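Arginyl-trna synthetase (Thermus thermophilus, PDB 1IQ0) probably charges tRNA(Arg) with L-arginine at the expense of ATP, as a monomeric class I aminoacyl-tRNA synthetase. Local coordinates at residues 34-39 with 508-513; 442-447 with 527-532; 470-475 with 538-543; 499-504 with 545-550. One frame throughout, in Å; residues are numbered along the deposited sequence.

Contact 1: 34-39 with 508-513; sequences GDYGVP and DLLDFE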
loop_
_atom_site.group_PDB
_atom_site.type_symbol
_atom_site.label_atom_id
_atom_site.label_comp_id
_atom_site.label_asym_id
_atom_site.label_seq_id
_atom_site.Cartn_x
_atom_site.Cartn_y
_atom_site.Cartn_z
ATOM N N GLY A 34 -22.768 12.022 22.634
ATOM C CA GLY A 34 -22.357 10.710 22.169
ATOM C C GLY A 34 -20.934 10.497 21.686
ATOM O O GLY A 34 -20.126 11.419 21.618
ATOM N N ASP A 35 -20.641 9.251 21.330
ATOM C CA ASP A 35 -19.325 8.869 20.856
ATOM C C ASP A 35 -19.312 8.660 19.351
ATOM O O ASP A 35 -18.338 9.004 18.674
ATOM C CB ASP A 35 -18.890 7.587 21.557
ATOM C CG ASP A 35 -18.949 7.711 23.068
ATOM O OD1 ASP A 35 -18.366 8.674 23.604
ATOM O OD2 ASP A 35 -19.573 6.851 23.720
ATOM N N TYR A 36 -20.400 8.089 18.838
ATOM C CA TYR A 36 -20.538 7.811 17.415
ATOM C C TYR A 36 -21.852 8.344 16.867
ATOM O O TYR A 36 -22.853 8.420 17.574
ATOM C CB TYR A 36 -20.468 6.303 17.157
ATOM C CG TYR A 36 -19.121 5.692 17.452
ATOM C CD1 TYR A 36 -18.945 4.823 18.526
ATOM C CD2 TYR A 36 -18.017 5.993 16.661
ATOM C CE1 TYR A 36 -17.693 4.269 18.806
ATOM C CE2 TYR A 36 -16.769 5.447 16.932
ATOM C CZ TYR A 36 -16.614 4.586 18.005
ATOM O OH TYR A 36 -15.376 4.049 18.267
ATOM N N GLY A 37 -21.842 8.707 15.593
ATOM C CA GLY A 37 -23.042 9.225 14.974
ATOM C C GLY A 37 -23.139 8.857 13.510
ATOM O O GLY A 37 -22.144 8.539 12.854
ATOM N N VAL A 38 -24.357 8.894 12.994
ATOM C CA VAL A 38 -24.596 8.582 11.602
ATOM C C VAL A 38 -25.384 9.738 10.997
ATOM O O VAL A 38 -26.341 10.234 11.598
ATOM C CB VAL A 38 -25.387 7.268 11.461
ATOM C CG1 VAL A 38 -26.758 7.407 12.114
ATOM C CG2 VAL A 38 -25.514 6.899 9.998
ATOM N N PRO A 39 -24.972 10.207 9.809
ATOM C CA PRO A 39 -25.662 11.314 9.144
ATOM C C PRO A 39 -26.869 10.813 8.349
ATOM O O PRO A 39 -26.809 9.748 7.737
ATOM C CB PRO A 39 -24.579 11.880 8.238
ATOM C CG PRO A 39 -23.891 10.624 7.769
ATOM C CD PRO A 39 -23.776 9.797 9.049
ATOM N N ASP A 508 -10.298 6.004 21.267
ATOM C CA ASP A 508 -9.451 6.146 20.083
ATOM C C ASP A 508 -8.994 4.768 19.622
ATOM O O ASP A 508 -8.811 4.532 18.429
ATOM C CB ASP A 508 -8.246 7.033 20.369
ATOM C CG ASP A 508 -8.635 8.483 20.520
ATOM O OD1 ASP A 508 -9.600 8.899 19.845
ATOM O OD2 ASP A 508 -7.980 9.201 21.302
ATOM N N LEU A 509 -8.829 3.854 20.574
ATOM C CA LEU A 509 -8.422 2.496 20.251
ATOM C C LEU A 509 -9.516 1.742 19.481
ATOM O O LEU A 509 -9.218 0.832 18.705
ATOM C CB LEU A 509 -8.071 1.739 21.531
ATOM C CG LEU A 509 -6.679 2.039 22.093
ATOM C CD1 LEU A 509 -6.554 1.493 23.511
ATOM C CD2 LEU A 509 -5.629 1.418 21.179
ATOM N N LEU A 510 -10.772 2.127 19.689
ATOM C CA LEU A 510 -11.886 1.468 19.017
ATOM C C LEU A 510 -11.972 1.826 17.534
ATOM O O LEU A 510 -12.739 1.210 16.799
ATOM C CB LEU A 510 -13.224 1.816 19.686
ATOM C CG LEU A 510 -13.479 1.417 21.147
ATOM C CD1 LEU A 510 -14.975 1.471 21.409
ATOM C CD2 LEU A 510 -12.976 0.026 21.425
ATOM N N ASP A 511 -11.183 2.805 17.102
ATOM C CA ASP A 511 -11.190 3.230 15.706
ATOM C C ASP A 511 -10.136 2.553 14.843
ATOM O O ASP A 511 -10.095 2.763 13.633
ATOM C CB ASP A 511 -11.002 4.744 15.609
ATOM C CG ASP A 511 -12.136 5.507 16.236
ATOM O OD1 ASP A 511 -13.285 5.031 16.150
ATOM O OD2 ASP A 511 -11.889 6.588 16.802
ATOM N N PHE A 512 -9.288 1.739 15.459
ATOM C CA PHE A 512 -8.223 1.058 14.734
ATOM C C PHE A 512 -8.676 0.136 13.597
ATOM O O PHE A 512 -8.173 0.225 12.475
ATOM C CB PHE A 512 -7.372 0.249 15.703
ATOM C CG PHE A 512 -6.358 -0.628 15.025
ATOM C CD1 PHE A 512 -5.320 -0.067 14.288
ATOM C CD2 PHE A 512 -6.452 -2.014 15.107
ATOM C CE1 PHE A 512 -4.389 -0.874 13.645
ATOM C CE2 PHE A 512 -5.526 -2.832 14.464
ATOM C CZ PHE A 512 -4.493 -2.260 13.732
ATOM N N GLU A 513 -9.609 -0.761 13.891
ATOM C CA GLU A 513 -10.081 -1.697 12.887
ATOM C C GLU A 513 -10.751 -0.994 11.708
ATOM O O GLU A 513 -10.607 -1.422 10.563
ATOM C CB GLU A 513 -11.011 -2.737 13.534
ATOM C CG GLU A 513 -10.300 -3.576 14.609
ATOM C CD GLU A 513 -11.067 -4.832 15.015
ATOM O OE1 GLU A 513 -12.274 -4.733 15.325
ATOM O OE2 GLU A 513 -10.454 -5.922 15.032
#
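Tyr36 on strand 36-39 reaches the turn between helices 500-509 and 512-522 from a distance: the closest CA atoms, those of Tyr36 and Asp511, stand 10.5 Å apart, so only side chains bridge the gap, the Tyr36 phenol from one side. The strand belongs to the four-stranded antiparallel sheet of the N-terminal domain, and Asp35 and Tyr36 together face Phe80 in a classic beta bulge at its start. The turn, type I from Leu509 to Phe512, ties that domain to the C-terminal DALR anticodon-binding domain. With CG anti to the carbonyl carbon (chi1 -67°), the Tyr36 ring extends toward the turn and crosses the Leu510 side chain at about a right angle, its OH 3.4 Å from Leu510 CB. Ring and Asp511 carboxylate are turned 81° against each other. Around the Asp511 carboxylate gather two arginines, Arg3 at OD1 and Arg27 at OD2; Arg27 also pairs with Asp508, and these charges would be expected to favour an ionised carboxylate. The Tyr36 hydroxyl donates to Asp511 OD1 at 3.1 Å, with OD1 in the ring plane at its edge while the hydroxyl sits above the carboxylate plane, 40° out of it.

Contact 2: 442-447 with 527-532; sequences IRFSMV and VLAQYL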
loop_
_atom_site.group_PDB
_atom_site.type_symbol
_atom_site.label_atom_id
_atom_site.label_comp_id
_atom_site.label_asym_id
_atom_site.label_seq_id
_atom_site.Cartn_x
_atom_site.Cartn_y
_atom_site.Cartn_z
ATOM N N ILE A 442 11.406 6.600 6.580
ATOM C CA ILE A 442 11.192 6.462 5.144
ATOM C C ILE A 442 9.847 5.822 4.782
ATOM O O ILE A 442 9.065 6.405 4.020
ATOM C CB ILE A 442 12.365 5.661 4.513
ATOM C CG1 ILE A 442 13.650 6.483 4.648
ATOM C CG2 ILE A 442 12.064 5.339 3.042
ATOM C CD1 ILE A 442 14.909 5.747 4.249
ATOM N N ARG A 443 9.561 4.644 5.329
ATOM C CA ARG A 443 8.294 3.971 5.035
ATOM C C ARG A 443 7.079 4.793 5.437
ATOM O O ARG A 443 6.068 4.807 4.725
ATOM C CB ARG A 443 8.226 2.602 5.719
ATOM C CG ARG A 443 9.166 1.571 5.130
ATOM C CD ARG A 443 8.910 1.350 3.644
ATOM N NE ARG A 443 8.023 0.223 3.354
ATOM C CZ ARG A 443 6.702 0.251 3.446
ATOM N NH1 ARG A 443 6.070 1.367 3.831
ATOM N NH2 ARG A 443 6.007 -0.833 3.137
ATOM N N PHE A 444 7.162 5.494 6.565
ATOM C CA PHE A 444 6.024 6.303 7.005
ATOM C C PHE A 444 5.842 7.534 6.130
ATOM O O PHE A 444 4.723 7.894 5.775
ATOM C CB PHE A 444 6.178 6.748 8.466
ATOM C CG PHE A 444 4.895 7.253 9.066
ATOM C CD1 PHE A 444 3.955 6.365 9.571
ATOM C CD2 PHE A 444 4.593 8.612 9.059
ATOM C CE1 PHE A 444 2.727 6.817 10.058
ATOM C CE2 PHE A 444 3.372 9.076 9.539
ATOM C CZ PHE A 444 2.437 8.176 10.038
ATOM N N SER A 445 6.942 8.197 5.795
ATOM C CA SER A 445 6.876 9.382 4.942
ATOM C C SER A 445 6.248 9.052 3.577
ATOM O O SER A 445 5.386 9.771 3.079
ATOM C CB SER A 445 8.281 9.947 4.728
ATOM O OG SER A 445 8.273 10.972 3.746
ATOM N N MET A 446 6.692 7.959 2.975
ATOM C CA MET A 446 6.189 7.546 1.665
ATOM C C MET A 446 4.705 7.200 1.617
ATOM O O MET A 446 4.096 7.208 0.545
ATOM C CB MET A 446 6.999 6.351 1.159
ATOM C CG MET A 446 8.437 6.694 0.773
ATOM S SD MET A 446 8.447 7.989 -0.499
ATOM C CE MET A 446 8.743 9.457 0.536
ATOM N N VAL A 447 4.100 6.930 2.769
ATOM C CA VAL A 447 2.698 6.547 2.756
ATOM C C VAL A 447 1.701 7.404 3.553
ATOM O O VAL A 447 0.490 7.215 3.436
ATOM C CB VAL A 447 2.581 5.052 3.188
ATOM C CG1 VAL A 447 2.655 4.919 4.713
ATOM C CG2 VAL A 447 1.321 4.462 2.641
ATOM N N VAL A 527 -4.734 6.419 5.229
ATOM C CA VAL A 527 -5.783 6.481 6.243
ATOM C C VAL A 527 -5.300 5.764 7.509
ATOM O O VAL A 527 -5.595 6.186 8.621
ATOM C CB VAL A 527 -7.100 5.843 5.736
ATOM C CG1 VAL A 527 -8.104 5.722 6.879
ATOM C CG2 VAL A 527 -7.694 6.709 4.621
ATOM N N LEU A 528 -4.537 4.692 7.337
ATOM C CA LEU A 528 -4.022 3.958 8.485
ATOM C C LEU A 528 -2.898 4.782 9.099
ATOM O O LEU A 528 -2.791 4.901 10.316
ATOM C CB LEU A 528 -3.464 2.600 8.063
ATOM C CG LEU A 528 -3.432 1.466 9.098
ATOM C CD1 LEU A 528 -2.184 0.640 8.864
ATOM C CD2 LEU A 528 -3.455 1.995 10.522
ATOM N N ALA A 529 -2.057 5.342 8.235
ATOM C CA ALA A 529 -0.939 6.154 8.675
ATOM C C ALA A 529 -1.452 7.302 9.528
ATOM O O ALA A 529 -0.927 7.561 10.605
ATOM C CB ALA A 529 -0.174 6.695 7.466
ATOM N N GLN A 530 -2.487 7.980 9.045
ATOM C CA GLN A 530 -3.061 9.103 9.769
ATOM C C GLN A 530 -3.660 8.636 11.101
ATOM O O GLN A 530 -3.531 9.316 12.113
ATOM C CB GLN A 530 -4.125 9.796 8.916
ATOM C CG GLN A 530 -4.730 11.042 9.550
ATOM C CD GLN A 530 -3.677 12.064 9.953
ATOM O OE1 GLN A 530 -2.854 12.486 9.133
ATOM N NE2 GLN A 530 -3.695 12.462 11.224
ATOM N N TYR A 531 -4.312 7.477 11.105
ATOM C CA TYR A 531 -4.877 6.964 12.347
ATOM C C TYR A 531 -3.774 6.749 13.386
ATOM O O TYR A 531 -3.964 7.022 14.574
ATOM C CB TYR A 531 -5.589 5.623 12.136
ATOM C CG TYR A 531 -5.937 4.957 13.452
ATOM C CD1 TYR A 531 -6.976 5.445 14.252
ATOM C CD2 TYR A 531 -5.182 3.886 13.939
ATOM C CE1 TYR A 531 -7.253 4.883 15.508
ATOM C CE2 TYR A 531 -5.451 3.318 15.198
ATOM C CZ TYR A 531 -6.489 3.827 15.974
ATOM O OH TYR A 531 -6.763 3.286 17.215
ATOM N N LEU A 532 -2.630 6.242 12.938
ATOM C CA LEU A 532 -1.522 5.978 13.848
ATOM C C LEU A 532 -0.961 7.263 14.447
ATOM O O LEU A 532 -0.545 7.277 15.601
ATOM C CB LEU A 532 -0.422 5.190 13.134
ATOM C CG LEU A 532 -0.813 3.762 12.726
ATOM C CD1 LEU A 532 0.386 3.077 12.076
ATOM C CD2 LEU A 532 -1.275 2.970 13.947
#
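Phe444 and Val447 of helix 430-448 close on Ala529 of helix 525-544, a helix-helix packing contact in which a single methyl group meets both larger residues. The Phe444 side chain has CG anti to the backbone N (chi1 -165°), and this carries the ring out from its own helix until CE1 and CZ, on the far side of the ring, arrive at Ala529. CE1 lies 3.9 Å from Ala529 CB. The neighbouring CZ is 3.5 Å from Ala529 O. The two partners are placed differently: the methyl lies off the ring plane, to one side of the CE1-CZ rim, while the carbonyl oxygen meets the edge. Such an approach suits the positive rim of a phenyl group, although no conventional hydrogen bond links the two segments. In Val447 (chi1 80°) the CG2 branch stands anti to the backbone N, and it is CG1 that comes to the same methyl, 4.3 Å from Ala529 CB; the Val447 carbonyl O is 4.1 Å from that carbon. The small side chain of Ala529 points toward the other helix and lets the backbones approach to 7.0 Å between Val447 CA and Ala529 CA. All three residues are buried. The contact joins the catalytic domain to the DALR anticodon-binding domain. Ile586 also touches Phe444; Arg443 and Met446 pack on helix 120-138, Ile442 and Met446 on strand 455-457, while Leu528 and Leu532 carry helix 525-544 onto helix 562-583.

Contact 3: 470-475 with 538-543; sequences GPYVQY and SWNAYY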
loop_
_atom_site.group_PDB
_atom_site.type_symbol
_atom_site.label_atom_id
_atom_site.label_comp_id
_atom_site.label_asym_id
_atom_site.label_seq_id
_atom_site.Cartn_x
_atom_site.Cartn_y
_atom_site.Cartn_z
ATOM N N GLY A 470 7.277 8.620 11.241
ATOM C CA GLY A 470 7.316 7.231 11.667
ATOM C C GLY A 470 7.996 7.115 13.023
ATOM O O GLY A 470 7.512 6.406 13.905
ATOM N N PRO A 471 9.142 7.785 13.220
ATOM C CA PRO A 471 9.831 7.709 14.516
ATOM C C PRO A 471 8.933 8.177 15.673
ATOM O O PRO A 471 9.024 7.655 16.780
ATOM C CB PRO A 471 11.045 8.606 14.306
ATOM C CG PRO A 471 11.368 8.363 12.847
ATOM C CD PRO A 471 9.989 8.448 12.211
ATOM N N TYR A 472 8.069 9.156 15.405
ATOM C CA TYR A 472 7.131 9.665 16.411
ATOM C C TYR A 472 6.252 8.513 16.894
ATOM O O TYR A 472 6.134 8.276 18.096
ATOM C CB TYR A 472 6.242 10.760 15.812
ATOM C CG TYR A 472 5.157 11.294 16.736
ATOM C CD1 TYR A 472 5.467 12.143 17.807
ATOM C CD2 TYR A 472 3.819 10.970 16.524
ATOM C CE1 TYR A 472 4.469 12.651 18.632
ATOM C CE2 TYR A 472 2.816 11.470 17.337
ATOM C CZ TYR A 472 3.141 12.309 18.389
ATOM O OH TYR A 472 2.131 12.810 19.184
ATOM N N VAL A 473 5.646 7.793 15.952
ATOM C CA VAL A 473 4.788 6.667 16.303
ATOM C C VAL A 473 5.609 5.557 16.960
ATOM O O VAL A 473 5.156 4.919 17.919
ATOM C CB VAL A 473 4.062 6.095 15.061
ATOM C CG1 VAL A 473 3.118 4.969 15.477
ATOM C CG2 VAL A 473 3.297 7.210 14.345
ATOM N N GLN A 474 6.820 5.323 16.455
ATOM C CA GLN A 474 7.671 4.287 17.034
ATOM C C GLN A 474 7.993 4.621 18.494
ATOM O O GLN A 474 7.982 3.744 19.358
ATOM C CB GLN A 474 8.974 4.145 16.240
ATOM C CG GLN A 474 8.829 3.563 14.827
ATOM C CD GLN A 474 10.171 3.464 14.109
ATOM O OE1 GLN A 474 10.922 4.438 14.041
ATOM N NE2 GLN A 474 10.476 2.287 13.573
ATOM N N TYR A 475 8.266 5.894 18.767
ATOM C CA TYR A 475 8.598 6.328 20.122
ATOM C C TYR A 475 7.426 6.116 21.086
ATOM O O TYR A 475 7.619 5.724 22.235
ATOM C CB TYR A 475 9.008 7.803 20.125
ATOM C CG TYR A 475 9.571 8.248 21.453
ATOM C CD1 TYR A 475 10.812 7.783 21.895
ATOM C CD2 TYR A 475 8.847 9.095 22.292
ATOM C CE1 TYR A 475 11.318 8.150 23.139
ATOM C CE2 TYR A 475 9.343 9.467 23.541
ATOM C CZ TYR A 475 10.578 8.990 23.958
ATOM O OH TYR A 475 11.069 9.347 25.194
ATOM N N SER A 538 -2.808 10.767 20.950
ATOM C CA SER A 538 -3.727 10.497 22.053
ATOM C C SER A 538 -2.965 9.837 23.205
ATOM O O SER A 538 -3.183 10.155 24.372
ATOM C CB SER A 538 -4.853 9.578 21.572
ATOM O OG SER A 538 -5.742 9.254 22.625
ATOM N N TRP A 539 -2.077 8.909 22.870
ATOM C CA TRP A 539 -1.276 8.238 23.885
ATOM C C TRP A 539 -0.363 9.241 24.598
ATOM O O TRP A 539 -0.245 9.221 25.817
ATOM C CB TRP A 539 -0.437 7.129 23.249
ATOM C CG TRP A 539 0.735 6.717 24.076
ATOM C CD1 TRP A 539 2.053 6.944 23.797
ATOM C CD2 TRP A 539 0.703 6.042 25.339
ATOM N NE1 TRP A 539 2.846 6.453 24.807
ATOM C CE2 TRP A 539 2.043 5.894 25.768
ATOM C CE3 TRP A 539 -0.325 5.550 26.149
ATOM C CZ2 TRP A 539 2.381 5.273 26.978
ATOM C CZ3 TRP A 539 0.013 4.929 27.357
ATOM C CH2 TRP A 539 1.356 4.799 27.755
ATOM N N ASN A 540 0.276 10.121 23.839
ATOM C CA ASN A 540 1.157 11.116 24.434
ATOM C C ASN A 540 0.436 12.102 25.360
ATOM O O ASN A 540 0.934 12.407 26.444
ATOM C CB ASN A 540 1.918 11.873 23.338
ATOM C CG ASN A 540 3.072 11.061 22.778
ATOM O OD1 ASN A 540 3.774 10.375 23.518
ATOM N ND2 ASN A 540 3.279 11.143 21.477
ATOM N N ALA A 541 -0.724 12.597 24.938
ATOM C CA ALA A 541 -1.493 13.527 25.759
ATOM C C ALA A 541 -1.918 12.796 27.035
ATOM O O ALA A 541 -1.915 13.360 28.126
ATOM C CB ALA A 541 -2.729 14.012 24.996
ATOM N N TYR A 542 -2.287 11.531 26.878
ATOM C CA TYR A 542 -2.703 10.701 27.997
ATOM C C TYR A 542 -1.530 10.532 28.971
ATOM O O TYR A 542 -1.669 10.760 30.169
ATOM C CB TYR A 542 -3.153 9.335 27.473
ATOM C CG TYR A 542 -3.517 8.322 28.535
ATOM C CD1 TYR A 542 -4.728 8.411 29.232
ATOM C CD2 TYR A 542 -2.667 7.249 28.818
ATOM C CE1 TYR A 542 -5.086 7.456 30.173
ATOM C CE2 TYR A 542 -3.014 6.289 29.760
ATOM C CZ TYR A 542 -4.229 6.398 30.434
ATOM O OH TYR A 542 -4.589 5.436 31.351
ATOM N N TYR A 543 -0.369 10.148 28.444
ATOM C CA TYR A 543 0.820 9.945 29.275
ATOM C C TYR A 543 1.298 11.224 29.976
ATOM O O TYR A 543 1.674 11.194 31.146
ATOM C CB TYR A 543 1.965 9.401 28.424
ATOM C CG TYR A 543 3.251 9.164 29.197
ATOM C CD1 TYR A 543 3.484 7.950 29.845
ATOM C CD2 TYR A 543 4.238 10.149 29.264
ATOM C CE1 TYR A 543 4.666 7.720 30.534
ATOM C CE2 TYR A 543 5.431 9.928 29.958
ATOM C CZ TYR A 543 5.634 8.710 30.588
ATOM O OH TYR A 543 6.796 8.484 31.282
HETATM O O HOH W 1 5.883 10.006 20.443
#
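Two helices of the DALR anticodon-binding domain, 470-487 and 525-544, are linked here by a polar bridge near the surface, made by one tyrosine, one asparagine and a water. Asn540 ND2 gives a hydrogen bond to Tyr472 OH at 3.1 Å, with an N-H...acceptor angle of 156°. The hydroxyl lies nearly in the amide plane, so the bond follows the natural direction of an amide N-H. Tyr472 has CG anti to the backbone N (chi1 176°), which sends its ring across the gap toward helix 525-544, and the two side chains meet from opposite directions with ring and amide planes 62° apart. Asn540 ND2 is also 3.3 Å from Tyr472 CZ, an oblique approach to the ring. The second hydrogen of the amide goes to the water, which accepts from Asn540 ND2 at 3.0 Å and donates to Tyr472 O at 2.9 Å. Both ends of Tyr472 are thereby tied to a single nitrogen, the hydroxyl directly and the backbone carbonyl through the water. Asn540 OD1 accepts from Arg479, so both polar atoms of the amide have partners and its rotation is fixed. Beside the bridge the Tyr472 side chain packs on Leu533, Ala536 and Ala537 of helix 525-544, while Trp539 packs on Ala476, Ala480 and Ile483 of helix 470-487 and reaches helix 562-583 through Val570 and Leu573.

Contact 4: 499-504 with 545-550; sequences TPYERA and ARENGQ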
loop_
_atom_site.group_PDB
_atom_site.type_symbol
_atom_site.label_atom_id
_atom_site.label_comp_id
_atom_site.label_asym_id
_atom_site.label_seq_id
_atom_site.Cartn_x
_atom_site.Cartn_y
_atom_site.Cartn_z
ATOM N N THR A 499 -11.233 6.575 34.653
ATOM C CA THR A 499 -11.479 8.017 34.669
ATOM C C THR A 499 -11.707 8.449 33.212
ATOM O O THR A 499 -11.539 7.649 32.297
ATOM C CB THR A 499 -10.256 8.806 35.232
ATOM O OG1 THR A 499 -9.178 8.771 34.281
ATOM C CG2 THR A 499 -9.771 8.186 36.557
ATOM N N PRO A 500 -12.105 9.712 32.983
ATOM C CA PRO A 500 -12.326 10.188 31.615
ATOM C C PRO A 500 -11.079 10.013 30.734
ATOM O O PRO A 500 -11.187 9.970 29.506
ATOM C CB PRO A 500 -12.694 11.657 31.818
ATOM C CG PRO A 500 -13.447 11.624 33.122
ATOM C CD PRO A 500 -12.564 10.712 33.966
ATOM N N TYR A 501 -9.902 9.916 31.358
ATOM C CA TYR A 501 -8.656 9.729 30.604
ATOM C C TYR A 501 -8.612 8.333 29.995
ATOM O O TYR A 501 -8.200 8.167 28.846
ATOM C CB TYR A 501 -7.425 9.897 31.499
ATOM C CG TYR A 501 -7.134 11.318 31.930
ATOM C CD1 TYR A 501 -7.463 11.759 33.211
ATOM C CD2 TYR A 501 -6.509 12.216 31.064
ATOM C CE1 TYR A 501 -7.172 13.064 33.624
ATOM C CE2 TYR A 501 -6.212 13.521 31.466
ATOM C CZ TYR A 501 -6.547 13.934 32.750
ATOM O OH TYR A 501 -6.243 15.213 33.153
ATOM N N GLU A 502 -9.004 7.325 30.773
ATOM C CA GLU A 502 -9.016 5.954 30.275
ATOM C C GLU A 502 -10.066 5.827 29.170
ATOM O O GLU A 502 -9.816 5.216 28.133
ATOM C CB GLU A 502 -9.357 4.959 31.394
ATOM C CG GLU A 502 -8.202 4.601 32.314
ATOM C CD GLU A 502 -7.699 5.789 33.100
ATOM O OE1 GLU A 502 -6.508 6.129 32.941
ATOM O OE2 GLU A 502 -8.494 6.382 33.873
ATOM N N ARG A 503 -11.235 6.414 29.404
ATOM C CA ARG A 503 -12.331 6.348 28.444
ATOM C C ARG A 503 -11.965 6.968 27.103
ATOM O O ARG A 503 -12.147 6.351 26.057
ATOM C CB ARG A 503 -13.573 7.043 29.011
ATOM C CG ARG A 503 -14.793 6.948 28.101
ATOM C CD ARG A 503 -15.972 7.750 28.634
ATOM N NE ARG A 503 -17.002 7.932 27.613
ATOM C CZ ARG A 503 -17.814 6.972 27.185
ATOM N NH1 ARG A 503 -17.725 5.752 27.696
ATOM N NH2 ARG A 503 -18.708 7.226 26.241
ATOM N N ALA A 504 -11.449 8.193 27.137
ATOM C CA ALA A 504 -11.059 8.898 25.921
ATOM C C ALA A 504 -10.020 8.112 25.120
ATOM O O ALA A 504 -10.122 8.012 23.902
ATOM C CB ALA A 504 -10.512 10.288 26.272
ATOM N N ALA A 545 -0.495 13.962 30.736
ATOM C CA ALA A 545 -1.483 14.661 31.559
ATOM C C ALA A 545 -1.043 14.861 33.007
ATOM O O ALA A 545 -0.491 13.952 33.632
ATOM C CB ALA A 545 -2.815 13.917 31.524
ATOM N N ARG A 546 -1.300 16.063 33.523
ATOM C CA ARG A 546 -0.975 16.433 34.896
ATOM C C ARG A 546 -2.104 17.295 35.465
ATOM O O ARG A 546 -2.797 17.992 34.720
ATOM C CB ARG A 546 0.340 17.228 34.958
ATOM C CG ARG A 546 1.598 16.418 34.613
ATOM C CD ARG A 546 2.852 17.292 34.666
ATOM N NE ARG A 546 3.172 17.725 36.029
ATOM C CZ ARG A 546 3.705 16.941 36.965
ATOM N NH1 ARG A 546 3.994 15.670 36.699
ATOM N NH2 ARG A 546 3.938 17.424 38.179
ATOM N N GLU A 547 -2.284 17.231 36.782
ATOM C CA GLU A 547 -3.298 18.005 37.487
ATOM C C GLU A 547 -2.893 18.139 38.951
ATOM O O GLU A 547 -2.380 17.190 39.552
ATOM C CB GLU A 547 -4.671 17.325 37.423
ATOM C CG GLU A 547 -5.343 17.351 36.060
ATOM C CD GLU A 547 -6.787 16.881 36.125
ATOM O OE1 GLU A 547 -7.566 17.483 36.899
ATOM O OE2 GLU A 547 -7.144 15.916 35.411
ATOM N N ASN A 548 -3.125 19.321 39.512
ATOM C CA ASN A 548 -2.811 19.592 40.907
ATOM C C ASN A 548 -1.366 19.257 41.259
ATOM O O ASN A 548 -1.100 18.667 42.298
ATOM C CB ASN A 548 -3.775 18.811 41.802
ATOM C CG ASN A 548 -5.220 19.240 41.604
ATOM O OD1 ASN A 548 -6.148 18.460 41.809
ATOM N ND2 ASN A 548 -5.413 20.492 41.210
ATOM N N GLY A 549 -0.451 19.635 40.375
ATOM C CA GLY A 549 0.962 19.397 40.599
ATOM C C GLY A 549 1.436 17.955 40.555
ATOM O O GLY A 549 2.491 17.645 41.098
ATOM N N GLN A 550 0.681 17.067 39.919
ATOM C CA GLN A 550 1.103 15.671 39.843
ATOM C C GLN A 550 0.583 14.974 38.589
ATOM O O GLN A 550 -0.339 15.456 37.928
ATOM C CB GLN A 550 0.635 14.912 41.085
ATOM C CG GLN A 550 -0.866 14.790 41.200
ATOM C CD GLN A 550 -1.307 14.158 42.508
ATOM O OE1 GLN A 550 -2.501 13.976 42.750
ATOM N NE2 GLN A 550 -0.345 13.824 43.361
#
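Tyr501 OH donates to Glu547 OE2 across an unusually short gap, modelled at 2.5 Å, a length too short to press; the bond joins the first turn of helix 500-509 to a beta hairpin at the surface of the anticodon-binding domain. The oxygen lies at the ring edge, in its plane, and the hydroxyl meets OE2 on the anti side, 23° out of the carboxylate plane. Glu547 runs extended beyond CG, which lets it come to the tyrosine from the opposite direction. On the other flank of the hydroxyl, Ala545 CB approaches Tyr501 CE2 obliquely at 3.4 Å, an apolar contact made where the chain leaves helix 525-544. The start of helix 500-509 is closed by a capping box. Tyr501 N donates to Thr499 OG1 at 3.2 Å, while Glu502 OE2 receives two bonds, through its anti lone pair from Thr499 N at 2.9 Å and on the syn side from Thr499 OG1. Glu502 OE1 has its own partners in Arg566 and Tyr542, which anchor the cap to helices 562-583 and 525-544. Glu547 to Gln550 form the type I' turn of the hairpin 546-547/550-551, and Ala552 just beyond it touches both Tyr501 and Glu547, so helix 500-509 leans on the hairpin that follows helix 525-544.

Contacts 1 and 2 are buried and join different domains, whereas contacts 3 and 4 lie at the surface within the anticodon-binding domain. Chemistry does not simply follow depth: contact 1 is polar and charged although buried, contact 2 mainly apolar with an aromatic edge at a backbone oxygen, contact 3 an amide and water bridge, contact 4 a phenol-carboxylate bond beside a methyl. Helix 525-544 serves both contacts 2 and 3 and runs into the hairpin of contact 4; helix 500-509 serves contacts 1 and 4. Direct bonds connect them: Tyr531 with Asp508 O, Ser538 with Asp508, and Arg503 with Asp35. Phe444 packs on Gly470 between contacts 2 and 3.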